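Local coordinates for glycerate dehydrogenase (Bacillus sp. 5mfcol3.1, PDB 6P2I), which probably reduces acyclic imino acids to amino acids with NADPH, intercepting those that a partner oxidase makes in situ, and binds D-arginine, at residues A250-L255 with V269-G274; A108-V113 with D221-N226; Y11-V16 with K285-L290. All blocks are in the same frame, centred on the assembly; numbering follows the deposited sequence.

Contact 1: A250-L255 with V269-G274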
loop_
_atom_site.group_PDB
_atom_site.type_symbol
_atom_site.label_atom_id
_atom_site.label_comp_id
_atom_site.label_asym_id
_atom_site.label_seq_id
_atom_site.Cartn_x
_atom_site.Cartn_y
_atom_site.Cartn_z
ATOM N N ALA A 250 4.297 -13.023 -0.297
ATOM C CA ALA A 250 3.963 -12.792 -1.691
ATOM C C ALA A 250 2.609 -12.106 -1.796
ATOM O O ALA A 250 1.699 -12.373 -1.006
ATOM C CB ALA A 250 3.935 -14.100 -2.491
ATOM N N GLY A 251 2.488 -11.224 -2.780
ATOM C CA GLY A 251 1.217 -10.604 -3.095
ATOM C C GLY A 251 0.823 -11.034 -4.490
ATOM O O GLY A 251 1.544 -10.740 -5.453
ATOM N N LEU A 252 -0.294 -11.745 -4.624
ATOM C CA LEU A 252 -0.612 -12.427 -5.874
ATOM C C LEU A 252 -2.010 -12.055 -6.349
ATOM O O LEU A 252 -3.000 -12.348 -5.667
ATOM C CB LEU A 252 -0.492 -13.941 -5.696
ATOM C CG LEU A 252 0.819 -14.423 -5.067
ATOM C CD1 LEU A 252 0.737 -15.908 -4.770
ATOM C CD2 LEU A 252 2.016 -14.106 -5.980
ATOM N N ASP A 253 -2.085 -11.459 -7.537
ATOM C CA ASP A 253 -3.345 -11.089 -8.166
ATOM C C ASP A 253 -3.872 -12.191 -9.074
ATOM O O ASP A 253 -4.955 -12.035 -9.640
ATOM C CB ASP A 253 -3.177 -9.780 -8.957
ATOM C CG ASP A 253 -4.517 -9.140 -9.370
ATOM O OD1 ASP A 253 -5.404 -8.969 -8.517
ATOM O OD2 ASP A 253 -4.680 -8.812 -10.562
ATOM N N ASP A 254 -3.132 -13.292 -9.224
ATOM C CA ASP A 254 -3.586 -14.452 -9.981
ATOM C C ASP A 254 -2.936 -15.695 -9.396
ATOM O O ASP A 254 -1.831 -15.636 -8.855
ATOM C CB ASP A 254 -3.246 -14.322 -11.473
ATOM C CG ASP A 254 -3.959 -15.364 -12.331
ATOM O OD1 ASP A 254 -5.205 -15.454 -12.264
ATOM O OD2 ASP A 254 -3.287 -16.095 -13.089
ATOM N N LEU A 255 -3.650 -16.813 -9.478
ATOM C CA LEU A 255 -3.103 -18.137 -9.210
ATOM C C LEU A 255 -3.479 -19.031 -10.378
ATOM O O LEU A 255 -4.442 -18.753 -11.096
ATOM C CB LEU A 255 -3.643 -18.754 -7.914
ATOM C CG LEU A 255 -3.477 -17.984 -6.608
ATOM C CD1 LEU A 255 -4.209 -18.761 -5.540
ATOM C CD2 LEU A 255 -2.020 -17.841 -6.260
ATOM N N VAL A 269 0.780 -14.721 2.435
ATOM C CA VAL A 269 0.399 -14.241 1.116
ATOM C C VAL A 269 -0.779 -13.293 1.277
ATOM O O VAL A 269 -1.583 -13.412 2.208
ATOM C CB VAL A 269 0.041 -15.387 0.134
ATOM C CG1 VAL A 269 1.220 -16.335 -0.024
ATOM C CG2 VAL A 269 -1.206 -16.129 0.600
ATOM N N VAL A 270 -0.856 -12.333 0.369
ATOM C CA VAL A 270 -2.019 -11.481 0.196
ATOM C C VAL A 270 -2.533 -11.732 -1.214
ATOM O O VAL A 270 -1.767 -11.637 -2.179
ATOM C CB VAL A 270 -1.668 -9.997 0.413
ATOM C CG1 VAL A 270 -2.852 -9.096 0.120
ATOM C CG2 VAL A 270 -1.166 -9.794 1.850
ATOM N N LEU A 271 -3.808 -12.086 -1.326
ATOM C CA LEU A 271 -4.402 -12.474 -2.599
ATOM C C LEU A 271 -5.447 -11.458 -3.030
ATOM O O LEU A 271 -6.250 -11.004 -2.212
ATOM C CB LEU A 271 -5.055 -13.848 -2.476
ATOM C CG LEU A 271 -4.126 -14.938 -1.962
ATOM C CD1 LEU A 271 -4.911 -16.212 -1.709
ATOM C CD2 LEU A 271 -2.998 -15.176 -2.965
ATOM N N THR A 272 -5.439 -11.107 -4.314
ATOM C CA THR A 272 -6.533 -10.331 -4.875
ATOM C C THR A 272 -7.089 -11.049 -6.103
ATOM O O THR A 272 -6.346 -11.717 -6.830
ATOM C CB THR A 272 -6.090 -8.894 -5.210
ATOM O OG1 THR A 272 -4.895 -8.895 -6.010
ATOM C CG2 THR A 272 -5.784 -8.121 -3.895
ATOM N N PRO A 273 -8.398 -10.960 -6.341
ATOM C CA PRO A 273 -9.031 -11.798 -7.392
ATOM C C PRO A 273 -8.961 -11.180 -8.785
ATOM O O PRO A 273 -9.983 -10.942 -9.444
ATOM C CB PRO A 273 -10.475 -11.922 -6.882
ATOM C CG PRO A 273 -10.731 -10.572 -6.215
ATOM C CD PRO A 273 -9.391 -10.207 -5.546
ATOM N N GLY A 274 -7.741 -10.931 -9.259
ATOM C CA GLY A 274 -7.566 -10.271 -10.541
ATOM C C GLY A 274 -8.072 -8.843 -10.586
ATOM O O GLY A 274 -8.386 -8.342 -11.664
HETATM O O HOH W 1 -5.100 -14.145 -6.332
#
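D253 and T272 meet through two different first torsions. In D253, CG stands anti to the backbone N (chi1 -166°), which carries the carboxylate across to the other segment. In T272, chi1 of 51° sets OG1 between the backbone N and the carbonyl carbon. The two side chains lie roughly perpendicular. T272 OG1 donates to D253 OD1 over 2.6 Å, on the anti side and 17° out of the carboxylate plane. The other oxygen, D253 OD2, accepts a bond from N7N, the carboxamide nitrogen of the NADP nicotinamide. T272 probably helps to hold this carboxylate for the nicotinamide, and A276 N adds a weak bond to D253 OD2. H105 NE2 is also hydrogen-bonded to T272 OG1.

Just before this pair in the chain, 250-252 and 269-271 run as parallel strands. V270 N donates to A250 O at 2.9 Å, and L252 N returns the pattern to V270 O. The ladder goes one step past the strands, where T272 N reaches L252 O at 3.1 Å from outside the carbonyl plane. One water donates to both L252 O and T272 O. An inverse gamma turn centred on P273 leads to G274, whose N bonds weakly to T272 O within the turn and to D253 O across the contact. L271 CD2 packs against L252 CB at 3.9 Å.

These are the last two strands of the parallel Rossmann-type sheet. Helix 99-114 covers the side of V270, and helix 235-243 touches A250 and V269 on the other. At the outer strand, D121 of the second subunit accepts a bond from L271 N.

Contact 2: A108-V113 with D221-N226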
loop_
_atom_site.group_PDB
_atom_site.type_symbol
_atom_site.label_atom_id
_atom_site.label_comp_id
_atom_site.label_asym_id
_atom_site.label_seq_id
_atom_site.Cartn_x
_atom_site.Cartn_y
_atom_site.Cartn_z
ATOM N N ALA A 108 0.001 -1.463 -3.398
ATOM C CA ALA A 108 -1.024 -1.943 -2.476
ATOM C C ALA A 108 -0.660 -3.319 -1.931
ATOM O O ALA A 108 -0.700 -3.556 -0.718
ATOM C CB ALA A 108 -2.391 -1.988 -3.173
ATOM N N LEU A 109 -0.286 -4.244 -2.820
ATOM C CA LEU A 109 0.073 -5.587 -2.384
ATOM C C LEU A 109 1.357 -5.594 -1.567
ATOM O O LEU A 109 1.437 -6.279 -0.540
ATOM C CB LEU A 109 0.235 -6.500 -3.595
ATOM C CG LEU A 109 -1.061 -6.868 -4.298
ATOM C CD1 LEU A 109 -0.738 -7.592 -5.614
ATOM C CD2 LEU A 109 -1.942 -7.739 -3.398
ATOM N N LEU A 110 2.374 -4.861 -2.023
ATOM C CA LEU A 110 3.655 -4.821 -1.327
ATOM C C LEU A 110 3.483 -4.339 0.106
ATOM O O LEU A 110 4.015 -4.940 1.039
ATOM C CB LEU A 110 4.630 -3.918 -2.092
ATOM C CG LEU A 110 5.943 -3.511 -1.415
ATOM C CD1 LEU A 110 6.780 -4.726 -1.034
ATOM C CD2 LEU A 110 6.735 -2.584 -2.338
ATOM N N PHE A 111 2.731 -3.254 0.289
ATOM C CA PHE A 111 2.501 -2.733 1.633
ATOM C C PHE A 111 1.646 -3.690 2.460
ATOM O O PHE A 111 1.899 -3.879 3.651
ATOM C CB PHE A 111 1.837 -1.356 1.546
ATOM C CG PHE A 111 2.789 -0.224 1.237
ATOM C CD1 PHE A 111 3.983 -0.071 1.949
ATOM C CD2 PHE A 111 2.484 0.696 0.240
ATOM C CE1 PHE A 111 4.857 0.981 1.650
ATOM C CE2 PHE A 111 3.338 1.728 -0.065
ATOM C CZ PHE A 111 4.524 1.886 0.653
ATOM N N ALA A 112 0.630 -4.313 1.843
ATOM C CA ALA A 112 -0.203 -5.265 2.572
ATOM C C ALA A 112 0.627 -6.438 3.083
ATOM O O ALA A 112 0.415 -6.920 4.201
ATOM C CB ALA A 112 -1.342 -5.754 1.669
ATOM N N VAL A 113 1.585 -6.908 2.278
ATOM C CA VAL A 113 2.488 -7.962 2.736
ATOM C C VAL A 113 3.424 -7.424 3.809
ATOM O O VAL A 113 3.565 -8.015 4.889
ATOM C CB VAL A 113 3.290 -8.534 1.553
ATOM C CG1 VAL A 113 4.373 -9.493 2.049
ATOM C CG2 VAL A 113 2.367 -9.238 0.542
ATOM N N ASP A 221 14.279 -12.236 3.213
ATOM C CA ASP A 221 13.156 -11.361 3.538
ATOM C C ASP A 221 12.558 -10.717 2.288
ATOM O O ASP A 221 11.952 -9.644 2.364
ATOM C CB ASP A 221 13.575 -10.301 4.558
ATOM C CG ASP A 221 13.929 -10.900 5.910
ATOM N N ALA A 222 12.688 -11.383 1.138
ATOM C CA ALA A 222 12.170 -10.858 -0.118
ATOM C C ALA A 222 10.646 -10.884 -0.140
ATOM O O ALA A 222 10.007 -11.696 0.533
ATOM C CB ALA A 222 12.707 -11.671 -1.298
ATOM N N VAL A 223 10.064 -9.974 -0.924
ATOM C CA VAL A 223 8.635 -9.966 -1.219
ATOM C C VAL A 223 8.466 -10.115 -2.720
ATOM O O VAL A 223 9.097 -9.390 -3.499
ATOM C CB VAL A 223 7.939 -8.681 -0.729
ATOM C CG1 VAL A 223 6.506 -8.628 -1.259
ATOM C CG2 VAL A 223 7.951 -8.621 0.802
ATOM N N LEU A 224 7.620 -11.057 -3.120
ATOM C CA LEU A 224 7.334 -11.325 -4.519
ATOM C C LEU A 224 5.924 -10.847 -4.835
ATOM O O LEU A 224 4.978 -11.187 -4.117
ATOM C CB LEU A 224 7.474 -12.816 -4.812
ATOM C CG LEU A 224 7.066 -13.294 -6.201
ATOM C CD1 LEU A 224 7.911 -12.632 -7.266
ATOM C CD2 LEU A 224 7.171 -14.825 -6.272
ATOM N N ILE A 225 5.792 -10.042 -5.886
ATOM C CA ILE A 225 4.506 -9.509 -6.334
ATOM C C ILE A 225 4.223 -10.057 -7.726
ATOM O O ILE A 225 5.081 -9.977 -8.610
ATOM C CB ILE A 225 4.500 -7.967 -6.351
ATOM C CG1 ILE A 225 4.911 -7.386 -4.983
ATOM C CG2 ILE A 225 3.132 -7.450 -6.804
ATOM C CD1 ILE A 225 3.942 -7.737 -3.854
ATOM N N ASN A 226 3.020 -10.607 -7.935
ATOM C CA ASN A 226 2.626 -11.046 -9.270
ATOM C C ASN A 226 1.255 -10.476 -9.625
ATOM O O ASN A 226 0.225 -10.968 -9.153
ATOM C CB ASN A 226 2.632 -12.567 -9.385
ATOM C CG ASN A 226 2.498 -13.015 -10.822
ATOM O OD1 ASN A 226 2.707 -12.216 -11.739
ATOM N ND2 ASN A 226 2.119 -14.275 -11.034
#
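Helix 108-113 and strand 223-226 face each other with their axes 8.9 Å apart at the closest and their directions at 146°, nearer antiparallel than parallel. This is the helix-on-sheet layer of a Rossmann-type domain, with helix 99-114 lying against the parallel sheet. Alternation along the strand sends V223 and I225 toward the helix, while L224 and N226 point away. L109, L110 and V113 answer from the helix, and the contact is wholly apolar and buried.

V223 sits between L110 and V113. Its CG1 meets L110 CD1 at 3.9 Å and also V113 CG1, and its CG2 meets V113 CG1 at 3.9 Å. V113 and V223 lie side by side, pointing opposite ways, whereas L110 lies obliquely across V223. With CG anti to the backbone N (chi1 169°) and a bend at chi2, L110 brings CD1 to the strand.

V270 of the neighbouring strand 269-271 also packs on L109 and V113. On the far side of the helix, F111 and A108 pack on A108 and F111 of the second subunit.

I225 reaches the helix backbone itself: its CD1 sits 3.8 Å from L110 N and 3.9 Å from L109 CB.

Contact 3: Y11-V16 with K285-L290. With DAR (D-arginine), chain D.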
loop_
_atom_site.group_PDB
_atom_site.type_symbol
_atom_site.label_atom_id
_atom_site.label_comp_id
_atom_site.label_asym_id
_atom_site.label_seq_id
_atom_site.Cartn_x
_atom_site.Cartn_y
_atom_site.Cartn_z
ATOM N N TYR A 11 -17.429 -4.035 -18.440
ATOM C CA TYR A 11 -17.820 -2.631 -18.480
ATOM C C TYR A 11 -18.104 -2.253 -19.924
ATOM O O TYR A 11 -17.249 -2.437 -20.794
ATOM C CB TYR A 11 -16.710 -1.756 -17.879
ATOM C CG TYR A 11 -17.045 -0.289 -17.780
ATOM C CD1 TYR A 11 -18.121 0.148 -17.016
ATOM C CD2 TYR A 11 -16.277 0.664 -18.442
ATOM C CE1 TYR A 11 -18.436 1.497 -16.921
ATOM C CE2 TYR A 11 -16.577 2.014 -18.350
ATOM C CZ TYR A 11 -17.651 2.424 -17.591
ATOM O OH TYR A 11 -17.952 3.762 -17.489
ATOM N N LEU A 12 -19.314 -1.758 -20.180
ATOM C CA LEU A 12 -19.720 -1.337 -21.518
ATOM C C LEU A 12 -20.901 -0.396 -21.348
ATOM O O LEU A 12 -22.062 -0.777 -21.549
ATOM C CB LEU A 12 -20.066 -2.529 -22.416
ATOM C CG LEU A 12 -20.151 -2.171 -23.912
ATOM C CD1 LEU A 12 -18.755 -1.923 -24.517
ATOM C CD2 LEU A 12 -20.899 -3.254 -24.698
ATOM N N PRO A 13 -20.631 0.849 -20.979
ATOM C CA PRO A 13 -21.710 1.782 -20.656
ATOM C C PRO A 13 -22.455 2.209 -21.906
ATOM O O PRO A 13 -22.007 1.995 -23.036
ATOM C CB PRO A 13 -20.971 2.958 -20.010
ATOM C CG PRO A 13 -19.597 2.900 -20.605
ATOM C CD PRO A 13 -19.290 1.442 -20.822
ATOM N N SER A 14 -23.618 2.830 -21.674
ATOM C CA SER A 14 -24.504 3.212 -22.768
ATOM C C SER A 14 -23.801 4.101 -23.784
ATOM O O SER A 14 -24.034 3.969 -24.993
ATOM C CB SER A 14 -25.739 3.926 -22.221
ATOM O OG SER A 14 -26.535 3.046 -21.448
ATOM N N TRP A 15 -22.959 5.032 -23.319
ATOM C CA TRP A 15 -22.340 5.951 -24.268
ATOM C C TRP A 15 -21.440 5.210 -25.248
ATOM O O TRP A 15 -21.362 5.590 -26.423
ATOM C CB TRP A 15 -21.582 7.063 -23.537
ATOM C CG TRP A 15 -20.232 6.735 -22.970
ATOM C CD1 TRP A 15 -19.943 6.442 -21.662
ATOM C CD2 TRP A 15 -18.977 6.740 -23.664
ATOM N NE1 TRP A 15 -18.587 6.241 -21.505
ATOM C CE2 TRP A 15 -17.971 6.423 -22.716
ATOM C CE3 TRP A 15 -18.602 6.971 -24.992
ATOM C CZ2 TRP A 15 -16.624 6.321 -23.058
ATOM C CZ3 TRP A 15 -17.258 6.874 -25.329
ATOM C CH2 TRP A 15 -16.286 6.552 -24.368
ATOM N N VAL A 16 -20.818 4.119 -24.808
ATOM C CA VAL A 16 -19.969 3.332 -25.695
ATOM C C VAL A 16 -20.812 2.511 -26.654
ATOM O O VAL A 16 -20.499 2.419 -27.843
ATOM C CB VAL A 16 -19.027 2.436 -24.880
ATOM C CG1 VAL A 16 -18.235 1.521 -25.803
ATOM C CG2 VAL A 16 -18.092 3.288 -24.041
ATOM N N LYS A 285 -10.571 4.445 -19.713
ATOM C CA LYS A 285 -9.532 4.385 -20.734
ATOM C C LYS A 285 -9.687 3.146 -21.599
ATOM O O LYS A 285 -9.405 3.184 -22.801
ATOM C CB LYS A 285 -8.148 4.394 -20.086
ATOM C CG LYS A 285 -7.680 5.769 -19.672
ATOM C CD LYS A 285 -6.407 5.651 -18.819
ATOM C CE LYS A 285 -5.614 6.935 -18.781
ATOM N NZ LYS A 285 -4.335 6.714 -18.041
ATOM N N ASN A 286 -10.120 2.032 -20.995
ATOM C CA ASN A 286 -10.341 0.800 -21.745
ATOM C C ASN A 286 -11.336 1.042 -22.870
ATOM O O ASN A 286 -11.149 0.560 -23.996
ATOM C CB ASN A 286 -10.838 -0.279 -20.772
ATOM C CG ASN A 286 -10.656 -1.719 -21.277
ATOM O OD1 ASN A 286 -10.996 -2.665 -20.555
ATOM N ND2 ASN A 286 -10.145 -1.894 -22.498
ATOM N N MET A 287 -12.386 1.817 -22.583
ATOM C CA MET A 287 -13.379 2.152 -23.602
ATOM C C MET A 287 -12.785 3.055 -24.670
ATOM O O MET A 287 -13.068 2.881 -25.863
ATOM C CB MET A 287 -14.589 2.820 -22.951
ATOM C CG MET A 287 -15.304 1.966 -21.909
ATOM S SD MET A 287 -15.981 0.431 -22.586
ATOM C CE MET A 287 -14.719 -0.769 -22.167
ATOM N N TYR A 288 -11.970 4.036 -24.263
ATOM C CA TYR A 288 -11.344 4.912 -25.250
ATOM C C TYR A 288 -10.449 4.120 -26.191
ATOM O O TYR A 288 -10.401 4.403 -27.397
ATOM C CB TYR A 288 -10.515 6.008 -24.575
ATOM C CG TYR A 288 -11.217 6.913 -23.580
ATOM C CD1 TYR A 288 -12.572 7.163 -23.649
ATOM C CD2 TYR A 288 -10.486 7.553 -22.577
ATOM C CE1 TYR A 288 -13.202 8.013 -22.734
ATOM C CE2 TYR A 288 -11.094 8.393 -21.662
ATOM C CZ TYR A 288 -12.452 8.623 -21.739
ATOM O OH TYR A 288 -13.047 9.467 -20.818
ATOM N N GLU A 289 -9.717 3.133 -25.658
ATOM C CA GLU A 289 -8.832 2.318 -26.492
ATOM C C GLU A 289 -9.628 1.426 -27.432
ATOM O O GLU A 289 -9.280 1.293 -28.610
ATOM C CB GLU A 289 -7.903 1.469 -25.623
ATOM C CG GLU A 289 -6.771 2.301 -25.001
ATOM C CD GLU A 289 -5.771 1.488 -24.186
ATOM O OE1 GLU A 289 -6.138 0.428 -23.648
ATOM O OE2 GLU A 289 -4.614 1.942 -24.064
ATOM N N LEU A 290 -10.691 0.806 -26.926
ATOM C CA LEU A 290 -11.560 -0.001 -27.776
ATOM C C LEU A 290 -12.085 0.818 -28.949
ATOM O O LEU A 290 -12.078 0.361 -30.102
ATOM C CB LEU A 290 -12.718 -0.544 -26.941
ATOM C CG LEU A 290 -13.860 -1.166 -27.733
ATOM C CD1 LEU A 290 -13.379 -2.382 -28.501
ATOM C CD2 LEU A 290 -14.991 -1.522 -26.807
HETATM N N DAR D . -5.726 -9.697 -17.746
HETATM C CA DAR D . -5.673 -8.238 -17.642
HETATM C CB DAR D . -6.953 -7.670 -17.009
HETATM C CG DAR D . -8.216 -7.940 -17.833
HETATM C CD DAR D . -9.368 -7.030 -17.417
HETATM N NE DAR D . -10.581 -7.129 -18.229
HETATM C CZ DAR D . -11.053 -6.068 -18.890
HETATM N NH1 DAR D . -10.238 -5.058 -19.214
HETATM N NH2 DAR D . -12.338 -5.997 -19.239
HETATM C C DAR D . -5.360 -7.618 -18.992
HETATM O O DAR D . -5.772 -6.488 -19.319
HETATM O OXT DAR D . -4.661 -8.273 -19.764
#
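M287 carries most of the apolar contact, reaching from helix 280-298 into the segment 11-16. Its side chain starts with CG anti to the carbonyl carbon (chi1 -60°) and then bends at chi2 and chi3. The bends lay the chain among Y11, L12, P13 and V16. M287 CE reaches Y11 O at 3.3 Å. V16 CG2 meets M287 CB at 3.7 Å, and W15 CZ2 touches the same CB. P13 CD lies 3.9 Å from M287 SD. L12 CD1 is a little farther from the same sulfur, and it also approaches L290 CD2. With an alanine in place of M287, a gap would probably open between Y11, P13 and V16, and the Y11 ring would lose its sulfur neighbour.

The second kind of contact is aromatic. M287 SD is 5.1 Å from the centre of the Y11 ring and 52° off its normal, an oblique Met-aromatic contact. P13 CD covers one face of that ring, over its centre. W15 CH2 comes to the edge of the Y288 ring, in its plane, 3.8 Å from Y288 CE1. V16 CG2 lies over one face of the indole.

Both segments belong to the domain with a five-stranded parallel sheet, strand order 2-1-3-4-5, consistent with the substrate-binding domain of the D-2-hydroxyacid dehydrogenases. L12 also packs on F26 and V28 of strand 25-28. Helix 280-298, from the far end of the chain, returns to pack beside helix 14-23.

Polar bonds tie the same two elements: Y11 OH and W15 NE1 bond to the two carboxylate oxygens of E284 on helix 280-298. N286 faces the D-arginine pocket: DAR NH1 donates to N286 OD1 at 2.8 Å and 171°, while N286 ND2 is held by I72 O.

How the contacts relate
Contacts 1 and 2 are buried and share one sheet. Strands 249-252 and 223-226 are neighbours in it, and G251 N probably bonds to L224 O at 2.8 Å. Contact 1 is mostly backbone ladder with a polar pair at its end, whereas contact 2 is purely apolar and joins the sheet to a helix. Both also touch the second subunit. Contact 3 lies nearer the surface: W15 and Y288 are exposed, while M287, V16 and L290 are buried. Its centre is about 27 Å from that of contact 1. It mixes aromatic and sulfur packing. Contact 1 reaches the nicotinamide and contact 3 the D-arginine, so they probably border the same cleft from two domains.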